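Local coordinates for bromo domain-containing protein (Trypanosoma brucei brucei, PDB 5KO4) that probably recognises acetylated lysine through its bromodomain, the part of the longer protein held here, though its cellular role is not established, at residues 36-47 against 68-79. Sequence-based numbering, arbitrary orientation.
Sequences DYRMIISHPMWW and DMRLVVQNCYDY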
loop_
_atom_site.group_PDB
_atom_site.type_symbol
_atom_site.label_atom_id
_atom_site.label_comp_id
_atom_site.label_asym_id
_atom_site.label_seq_id
_atom_site.Cartn_x
_atom_site.Cartn_y
_atom_site.Cartn_z
ATOM N N ASP A 36 -1.165 11.313 -2.985
ATOM C CA ASP A 36 -0.750 12.409 -2.103
ATOM C C ASP A 36 0.558 12.109 -1.336
ATOM O O ASP A 36 0.829 12.770 -0.335
ATOM C CB ASP A 36 -1.859 12.731 -1.079
ATOM C CG ASP A 36 -3.197 13.096 -1.687
ATOM O OD1 ASP A 36 -3.203 13.746 -2.748
ATOM O OD2 ASP A 36 -4.243 12.771 -1.067
ATOM N N TYR A 37 1.378 11.160 -1.801
ATOM C CA TYR A 37 2.544 10.755 -1.014
ATOM C C TYR A 37 3.539 11.893 -0.825
ATOM O O TYR A 37 3.981 12.126 0.299
ATOM C CB TYR A 37 3.256 9.554 -1.633
ATOM C CG TYR A 37 4.097 8.811 -0.632
ATOM C CD1 TYR A 37 3.536 7.847 0.193
ATOM C CD2 TYR A 37 5.420 9.166 -0.408
ATOM C CE1 TYR A 37 4.285 7.208 1.174
ATOM C CE2 TYR A 37 6.170 8.557 0.585
ATOM C CZ TYR A 37 5.605 7.564 1.365
ATOM O OH TYR A 37 6.349 6.992 2.364
ATOM N N ARG A 38 3.851 12.625 -1.894
ATOM C CA ARG A 38 4.834 13.728 -1.828
ATOM C C ARG A 38 4.282 14.928 -1.047
ATOM O O ARG A 38 5.072 15.721 -0.533
ATOM C CB ARG A 38 5.262 14.171 -3.232
ATOM C CG ARG A 38 5.919 13.070 -4.053
ATOM C CD ARG A 38 6.372 13.596 -5.407
ATOM N NE ARG A 38 6.591 12.522 -6.380
ATOM C CZ ARG A 38 5.632 11.934 -7.100
ATOM N NH1 ARG A 38 4.359 12.295 -6.952
ATOM N NH2 ARG A 38 5.938 10.973 -7.962
ATOM N N MET A 39 2.946 15.056 -0.937
ATOM C CA MET A 39 2.305 16.120 -0.154
ATOM C C MET A 39 2.411 15.840 1.356
ATOM O O MET A 39 2.476 16.771 2.155
ATOM C CB MET A 39 0.816 16.233 -0.550
ATOM C CG MET A 39 0.084 17.383 0.108
ATOM S SD MET A 39 -1.628 17.495 -0.466
ATOM C CE MET A 39 -2.448 16.449 0.756
ATOM N N ILE A 40 2.385 14.567 1.742
ATOM C CA ILE A 40 2.360 14.166 3.140
ATOM C C ILE A 40 3.768 13.866 3.660
ATOM O O ILE A 40 4.073 14.196 4.809
ATOM C CB ILE A 40 1.432 12.914 3.279
ATOM C CG1 ILE A 40 -0.038 13.277 2.890
ATOM C CG2 ILE A 40 1.480 12.319 4.693
ATOM C CD1 ILE A 40 -0.778 14.187 3.890
ATOM N N ILE A 41 4.602 13.212 2.845
ATOM C CA ILE A 41 5.923 12.728 3.276
ATOM C C ILE A 41 7.011 13.560 2.622
ATOM O O ILE A 41 7.194 13.502 1.405
ATOM C CB ILE A 41 6.044 11.234 2.914
ATOM C CG1 ILE A 41 4.953 10.412 3.648
ATOM C CG2 ILE A 41 7.438 10.693 3.235
ATOM C CD1 ILE A 41 4.984 10.489 5.169
ATOM N N SER A 42 7.752 14.329 3.429
ATOM C CA SER A 42 8.772 15.219 2.896
ATOM C C SER A 42 9.990 14.465 2.381
ATOM O O SER A 42 10.608 14.903 1.409
ATOM C CB SER A 42 9.217 16.210 3.962
ATOM O OG SER A 42 8.123 17.010 4.384
ATOM N N HIS A 43 10.342 13.338 3.014
ATOM C CA HIS A 43 11.556 12.622 2.671
ATOM C C HIS A 43 11.286 11.111 2.445
ATOM O O HIS A 43 11.571 10.285 3.317
ATOM C CB HIS A 43 12.563 12.837 3.804
ATOM C CG HIS A 43 13.972 12.516 3.454
ATOM N ND1 HIS A 43 14.979 12.656 4.382
ATOM C CD2 HIS A 43 14.498 12.032 2.306
ATOM C CE1 HIS A 43 16.087 12.295 3.767
ATOM N NE2 HIS A 43 15.842 11.891 2.521
ATOM N N PRO A 44 10.790 10.724 1.246
ATOM C CA PRO A 44 10.519 9.295 0.987
ATOM C C PRO A 44 11.774 8.444 1.085
ATOM O O PRO A 44 12.871 8.921 0.776
ATOM C CB PRO A 44 9.962 9.301 -0.444
ATOM C CG PRO A 44 9.390 10.656 -0.618
ATOM C CD PRO A 44 10.347 11.555 0.111
ATOM N N MET A 45 11.626 7.205 1.585
ATOM C CA MET A 45 12.744 6.304 1.790
ATOM C C MET A 45 12.242 4.893 1.651
ATOM O O MET A 45 11.086 4.616 1.978
ATOM C CB MET A 45 13.349 6.537 3.185
ATOM C CG MET A 45 14.689 5.831 3.431
ATOM S SD MET A 45 15.975 6.135 2.201
ATOM C CE MET A 45 15.993 7.936 2.177
ATOM N N TRP A 46 13.072 4.008 1.128
ATOM C CA TRP A 46 12.655 2.639 0.891
ATOM C C TRP A 46 13.881 1.721 0.908
ATOM O O TRP A 46 14.998 2.194 0.789
ATOM C CB TRP A 46 11.879 2.550 -0.431
ATOM C CG TRP A 46 12.620 3.045 -1.640
ATOM C CD1 TRP A 46 13.259 2.274 -2.561
ATOM C CD2 TRP A 46 12.671 4.390 -2.145
ATOM N NE1 TRP A 46 13.758 3.051 -3.569
ATOM C CE2 TRP A 46 13.387 4.351 -3.359
ATOM C CE3 TRP A 46 12.155 5.614 -1.711
ATOM C CZ2 TRP A 46 13.647 5.488 -4.107
ATOM C CZ3 TRP A 46 12.427 6.748 -2.455
ATOM C CH2 TRP A 46 13.191 6.682 -3.622
ATOM N N TRP A 47 13.685 0.407 1.145
ATOM C CA TRP A 47 14.835 -0.464 1.350
ATOM C C TRP A 47 15.800 -0.485 0.174
ATOM O O TRP A 47 17.011 -0.524 0.406
ATOM C CB TRP A 47 14.445 -1.917 1.650
ATOM C CG TRP A 47 13.343 -2.121 2.665
ATOM C CD1 TRP A 47 12.275 -2.957 2.538
ATOM C CD2 TRP A 47 13.275 -1.585 3.996
ATOM N NE1 TRP A 47 11.520 -2.943 3.686
ATOM C CE2 TRP A 47 12.108 -2.103 4.597
ATOM C CE3 TRP A 47 14.102 -0.741 4.754
ATOM C CZ2 TRP A 47 11.683 -1.704 5.870
ATOM C CZ3 TRP A 47 13.705 -0.386 6.037
ATOM C CH2 TRP A 47 12.488 -0.820 6.560
ATOM N N ASP A 68 18.253 6.510 8.109
ATOM C CA ASP A 68 17.454 6.158 6.927
ATOM C C ASP A 68 16.527 4.967 7.203
ATOM O O ASP A 68 15.379 4.959 6.735
ATOM C CB ASP A 68 18.342 5.847 5.733
ATOM C CG ASP A 68 18.944 7.064 5.081
ATOM O OD1 ASP A 68 18.581 8.203 5.480
ATOM O OD2 ASP A 68 19.801 6.891 4.190
ATOM N N MET A 69 16.991 3.977 7.987
ATOM C CA MET A 69 16.151 2.849 8.341
ATOM C C MET A 69 14.955 3.292 9.162
ATOM O O MET A 69 13.822 2.874 8.885
ATOM C CB MET A 69 16.969 1.833 9.129
ATOM C CG MET A 69 18.093 1.175 8.313
ATOM S SD MET A 69 17.475 -0.025 7.110
ATOM C CE MET A 69 17.067 -1.374 8.186
ATOM N N ARG A 70 15.182 4.168 10.141
ATOM C CA ARG A 70 14.107 4.683 10.987
ATOM C C ARG A 70 13.135 5.519 10.160
ATOM O O ARG A 70 11.939 5.545 10.435
ATOM C CB ARG A 70 14.690 5.520 12.140
ATOM C CG ARG A 70 15.347 4.677 13.213
ATOM C CD ARG A 70 16.054 5.511 14.252
ATOM N NE ARG A 70 16.598 4.670 15.317
ATOM C CZ ARG A 70 17.439 5.087 16.259
ATOM N NH1 ARG A 70 17.849 6.353 16.283
ATOM N NH2 ARG A 70 17.884 4.242 17.177
ATOM N N LEU A 71 13.640 6.209 9.147
ATOM C CA LEU A 71 12.796 7.050 8.296
ATOM C C LEU A 71 11.757 6.220 7.502
ATOM O O LEU A 71 10.613 6.654 7.324
ATOM C CB LEU A 71 13.702 7.815 7.338
ATOM C CG LEU A 71 13.056 8.735 6.339
ATOM C CD1 LEU A 71 12.185 9.792 7.035
ATOM C CD2 LEU A 71 14.117 9.377 5.476
ATOM N N VAL A 72 12.129 5.016 7.062
ATOM C CA VAL A 72 11.178 4.187 6.313
ATOM C C VAL A 72 9.957 3.907 7.174
ATOM O O VAL A 72 8.808 4.046 6.727
ATOM C CB VAL A 72 11.818 2.858 5.867
ATOM C CG1 VAL A 72 10.792 1.956 5.189
ATOM C CG2 VAL A 72 12.998 3.098 4.942
ATOM N N VAL A 73 10.198 3.501 8.414
ATOM C CA VAL A 73 9.080 3.111 9.274
ATOM C C VAL A 73 8.317 4.352 9.779
ATOM O O VAL A 73 7.081 4.319 9.809
ATOM C CB VAL A 73 9.498 2.159 10.431
ATOM C CG1 VAL A 73 10.112 0.881 9.873
ATOM C CG2 VAL A 73 10.450 2.822 11.423
ATOM N N GLN A 74 9.007 5.460 10.096
ATOM C CA GLN A 74 8.290 6.659 10.508
ATOM C C GLN A 74 7.441 7.214 9.351
ATOM O O GLN A 74 6.320 7.678 9.579
ATOM C CB GLN A 74 9.234 7.731 11.031
ATOM C CG GLN A 74 8.502 8.895 11.719
ATOM C CD GLN A 74 7.671 8.413 12.885
ATOM O OE1 GLN A 74 8.159 7.690 13.775
ATOM N NE2 GLN A 74 6.390 8.792 12.930
ATOM N N ASN A 75 7.924 7.106 8.105
ATOM C CA ASN A 75 7.105 7.546 6.973
ATOM C C ASN A 75 5.849 6.699 6.861
ATOM O O ASN A 75 4.775 7.225 6.573
ATOM C CB ASN A 75 7.890 7.467 5.667
ATOM C CG ASN A 75 8.893 8.568 5.505
ATOM O OD1 ASN A 75 8.868 9.584 6.213
ATOM N ND2 ASN A 75 9.783 8.409 4.530
ATOM N N CYS A 76 5.955 5.410 7.148
ATOM C CA CYS A 76 4.777 4.554 7.153
ATOM C C CYS A 76 3.777 5.041 8.193
ATOM O O CYS A 76 2.583 5.147 7.901
ATOM C CB CYS A 76 5.167 3.111 7.413
ATOM S SG CYS A 76 3.757 1.983 7.551
ATOM N N TYR A 77 4.248 5.347 9.399
ATOM C CA TYR A 77 3.327 5.795 10.436
ATOM C C TYR A 77 2.679 7.094 10.044
ATOM O O TYR A 77 1.486 7.274 10.279
ATOM C CB TYR A 77 4.024 5.941 11.796
ATOM C CG TYR A 77 4.851 4.747 12.243
ATOM C CD1 TYR A 77 4.533 3.456 11.833
ATOM C CD2 TYR A 77 6.017 4.922 12.976
ATOM C CE1 TYR A 77 5.340 2.367 12.173
ATOM C CE2 TYR A 77 6.830 3.844 13.317
ATOM C CZ TYR A 77 6.506 2.573 12.879
ATOM O OH TYR A 77 7.311 1.498 13.187
ATOM N N ASP A 78 3.425 7.997 9.437
ATOM C CA ASP A 78 2.882 9.307 9.095
ATOM C C ASP A 78 1.880 9.217 7.943
ATOM O O ASP A 78 0.880 9.916 7.971
ATOM C CB ASP A 78 4.019 10.266 8.738
ATOM C CG ASP A 78 4.934 10.578 9.920
ATOM O OD1 ASP A 78 4.637 10.114 11.045
ATOM O OD2 ASP A 78 5.975 11.220 9.704
ATOM N N TYR A 79 2.118 8.361 6.957
ATOM C CA TYR A 79 1.237 8.260 5.804
ATOM C C TYR A 79 -0.018 7.431 6.123
ATOM O O TYR A 79 -1.137 7.832 5.794
ATOM C CB TYR A 79 2.005 7.631 4.629
ATOM C CG TYR A 79 1.204 7.550 3.352
ATOM C CD1 TYR A 79 1.036 8.664 2.544
ATOM C CD2 TYR A 79 0.673 6.342 2.919
ATOM C CE1 TYR A 79 0.345 8.585 1.341
ATOM C CE2 TYR A 79 -0.074 6.262 1.755
ATOM C CZ TYR A 79 -0.213 7.377 0.948
ATOM O OH TYR A 79 -0.938 7.252 -0.212
HETATM O O HOH W 1 8.975 6.505 2.540
HETATM O O HOH W 2 9.617 12.240 5.692
#
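N75, on helix 62-80, reaches into the loop 41-46 and ties it down through its carboxamide. ND2 donates to the carbonyl O of H43 at 2.9 Å, with an N-H...O angle of 158°; it comes from above the carbonyl plane, although the oxygen lies close to the plane of the amide. The same ND2 gives its other bond to a water, which also accepts from M45 N and is hydrogen-bonded to Y37 OH. A second water accepts from H43 N and donates to N75 OD1. Direct and water-mediated bonds at both ends hold the amide in this orientation, and I41 CG2 packs against it, 3.4 Å from N75 CG.

The tight packing runs from Y37 and Y79 through I41 and N75 to V72 with M45 and W47. Toward W47, V72 CG1, anti to the backbone N (chi1 175°), sits over one face of the indole six-membered ring, 3.5 Å from W47 CH2, while V72 CG2 packs on both M45 CG and the W47 ring. M69 SD adds an oblique Met-aromatic contact, and V18 of helix 8-21 also packs on W47. At the other end Y37 CD1 lies above the face of the Y79 ring, 3.5 Å from Y79 CE1, the two planes inclined at 44°. Y79 OH is held by the carbonyl of P35.

The solvent side is looser: I40 CG2 comes no nearer than 4.1 Å to D78 O. H43 is exposed too, yet its backbone O still touches L71 CD2.

This is the left-handed four-helix bromodomain fold, with the loop between its first two long helices (the ZA loop) packed along the third; the contact braces that loop, which in bromodomains helps line the acetyl-lysine pocket.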